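Long-range contact in excretory-secretory protein 2 (Ancylostoma ceylanicum, PDB 3NSW), which is a hookworm excretory-secretory protein of netrin-like fold that probably modulates the host immune response: residues P8-E13 / G67-T72. Sequence-based numbering, arbitrary orientation.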
loop_
_atom_site.group_PDB
_atom_site.type_symbol
_atom_site.label_atom_id
_atom_site.label_comp_id
_atom_site.label_asym_id
_atom_site.label_seq_id
_atom_site.Cartn_x
_atom_site.Cartn_y
_atom_site.Cartn_z
ATOM N N PRO A 8 -8.123 -4.997 1.428
ATOM C CA PRO A 8 -6.903 -4.954 0.618
ATOM C C PRO A 8 -6.550 -6.334 0.092
ATOM O O PRO A 8 -6.938 -7.346 0.682
ATOM C CB PRO A 8 -5.825 -4.465 1.605
ATOM C CG PRO A 8 -6.564 -3.926 2.761
ATOM C CD PRO A 8 -7.868 -4.636 2.833
ATOM N N LYS A 9 -5.851 -6.375 -1.031
ATOM C CA LYS A 9 -5.448 -7.656 -1.597
ATOM C C LYS A 9 -3.943 -7.737 -1.672
ATOM O O LYS A 9 -3.293 -6.734 -1.921
ATOM C CB LYS A 9 -6.054 -7.840 -2.989
ATOM C CG LYS A 9 -5.657 -6.775 -4.004
ATOM C CD LYS A 9 -6.305 -7.059 -5.359
ATOM C CE LYS A 9 -5.820 -6.092 -6.427
ATOM N NZ LYS A 9 -6.483 -6.340 -7.741
ATOM N N MET A 10 -3.409 -8.941 -1.484
ATOM C CA MET A 10 -1.992 -9.200 -1.708
ATOM C C MET A 10 -1.797 -9.413 -3.195
ATOM O O MET A 10 -2.560 -10.157 -3.822
ATOM C CB MET A 10 -1.532 -10.463 -0.975
ATOM C CG MET A 10 -1.578 -10.412 0.539
ATOM S SD MET A 10 -0.681 -9.042 1.288
ATOM C CE MET A 10 0.961 -9.203 0.620
ATOM N N LEU A 11 -0.785 -8.755 -3.758
ATOM C CA LEU A 11 -0.414 -8.966 -5.154
ATOM C C LEU A 11 0.887 -9.747 -5.245
ATOM O O LEU A 11 1.871 -9.403 -4.586
ATOM C CB LEU A 11 -0.208 -7.635 -5.879
ATOM C CG LEU A 11 -1.345 -6.746 -6.368
ATOM C CD1 LEU A 11 -0.730 -5.680 -7.264
ATOM C CD2 LEU A 11 -2.405 -7.529 -7.129
ATOM N N SER A 12 0.889 -10.789 -6.070
ATOM C CA SER A 12 2.112 -11.536 -6.351
ATOM C C SER A 12 3.063 -10.686 -7.191
ATOM O O SER A 12 4.272 -10.702 -6.965
ATOM C CB SER A 12 1.800 -12.852 -7.065
ATOM O OG SER A 12 1.164 -12.620 -8.309
ATOM N N GLU A 13 2.508 -9.939 -8.144
ATOM C CA GLU A 13 3.310 -9.044 -8.987
ATOM C C GLU A 13 2.609 -7.708 -9.224
ATOM O O GLU A 13 1.433 -7.671 -9.592
ATOM C CB GLU A 13 3.648 -9.715 -10.329
ATOM C CG GLU A 13 4.518 -8.864 -11.250
ATOM C CD GLU A 13 4.937 -9.569 -12.534
ATOM O OE1 GLU A 13 4.342 -10.610 -12.888
ATOM O OE2 GLU A 13 5.866 -9.068 -13.198
ATOM N N GLY A 67 -10.015 -9.570 5.822
ATOM C CA GLY A 67 -8.990 -10.486 6.324
ATOM C C GLY A 67 -8.385 -11.336 5.223
ATOM O O GLY A 67 -7.913 -12.440 5.478
ATOM N N ASN A 68 -8.411 -10.828 3.990
ATOM C CA ASN A 68 -7.721 -11.485 2.884
ATOM C C ASN A 68 -6.235 -11.117 2.846
ATOM O O ASN A 68 -5.498 -11.515 1.935
ATOM C CB ASN A 68 -8.406 -11.183 1.547
ATOM C CG ASN A 68 -9.788 -11.801 1.448
ATOM O OD1 ASN A 68 -10.090 -12.795 2.113
ATOM N ND2 ASN A 68 -10.635 -11.217 0.611
ATOM N N ILE A 69 -5.809 -10.346 3.843
ATOM C CA ILE A 69 -4.386 -10.101 4.091
ATOM C C ILE A 69 -4.075 -10.411 5.554
ATOM O O ILE A 69 -4.956 -10.321 6.414
ATOM C CB ILE A 69 -3.947 -8.650 3.750
ATOM C CG1 ILE A 69 -4.656 -7.626 4.646
ATOM C CG2 ILE A 69 -4.138 -8.345 2.249
ATOM C CD1 ILE A 69 -4.149 -6.186 4.480
ATOM N N GLN A 70 -2.832 -10.787 5.829
ATOM C CA GLN A 70 -2.394 -11.009 7.200
ATOM C C GLN A 70 -1.018 -10.384 7.320
ATOM O O GLN A 70 -0.010 -11.081 7.298
ATOM C CB GLN A 70 -2.330 -12.506 7.523
ATOM C CG GLN A 70 -2.310 -12.827 9.018
ATOM C CD GLN A 70 -3.677 -12.709 9.668
ATOM O OE1 GLN A 70 -4.560 -13.539 9.442
ATOM N NE2 GLN A 70 -3.856 -11.681 10.491
ATOM N N LEU A 71 -0.977 -9.059 7.397
ATOM C CA LEU A 71 0.310 -8.357 7.395
ATOM C C LEU A 71 1.030 -8.611 8.708
ATOM O O LEU A 71 0.393 -8.830 9.747
ATOM C CB LEU A 71 0.121 -6.862 7.150
ATOM C CG LEU A 71 -0.722 -6.484 5.938
ATOM C CD1 LEU A 71 -0.728 -4.968 5.725
ATOM C CD2 LEU A 71 -0.227 -7.203 4.688
ATOM N N THR A 72 2.354 -8.616 8.655
ATOM C CA THR A 72 3.144 -8.906 9.848
ATOM C C THR A 72 3.764 -7.654 10.454
ATOM O O THR A 72 4.016 -6.667 9.761
ATOM C CB THR A 72 4.232 -9.968 9.587
ATOM O OG1 THR A 72 4.952 -9.639 8.394
ATOM C CG2 THR A 72 3.601 -11.357 9.426
HETATM O O HOH W 1 -8.747 -8.125 2.467
HETATM O O HOH W 2 -5.311 -11.100 -0.953
#
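Ile69 carries CG1 between its backbone N and carbonyl carbon (chi1 64°), which sends its two branches to different parts of residues 8-10, while Met10 bends at chi2 (-55°) and so brings its SD against Ile69 CG2. At the end of the longer branch, Ile69 CD1 packs against the CB-CG edge of the Pro8 ring, 3.7 Å from Pro8 CG, the two side chains crossing at about a right angle. The shorter branch, Ile69 CG2, fits between Pro8 O, at 3.4 Å, and Met10 SD. Isoleucine suits this place because its CG2 touches Pro8 O and Met10 SD while its longer branch reaches the proline ring. The flexible thioether of Met10 bridges Ile69 and Leu71: Met10 SD lies 3.7 Å from Ile69 CG2 and 3.9 Å from Leu71 CD2, joining the two aliphatic groups. Proline, with a compact apolar ring and no N-H, suits its buried position.

The backbones stand too far apart to bond directly, and two waters bridge them. One molecule donates to Pro8 O (2.7 Å) and accepts from Asn68 N; a second accepts from Met10 N (2.9 Å) and donates to Asn68 O. Val90 of strand 88-92 touches Pro8, Met10 and Leu71, and Lys9 bonds to that strand through its backbone. The contact thus lays the loop between strands 59-63 and 75-82 against strand 9-10, an outermost strand of the mixed sheet in this netrin-like fold of the TIMP-like clan.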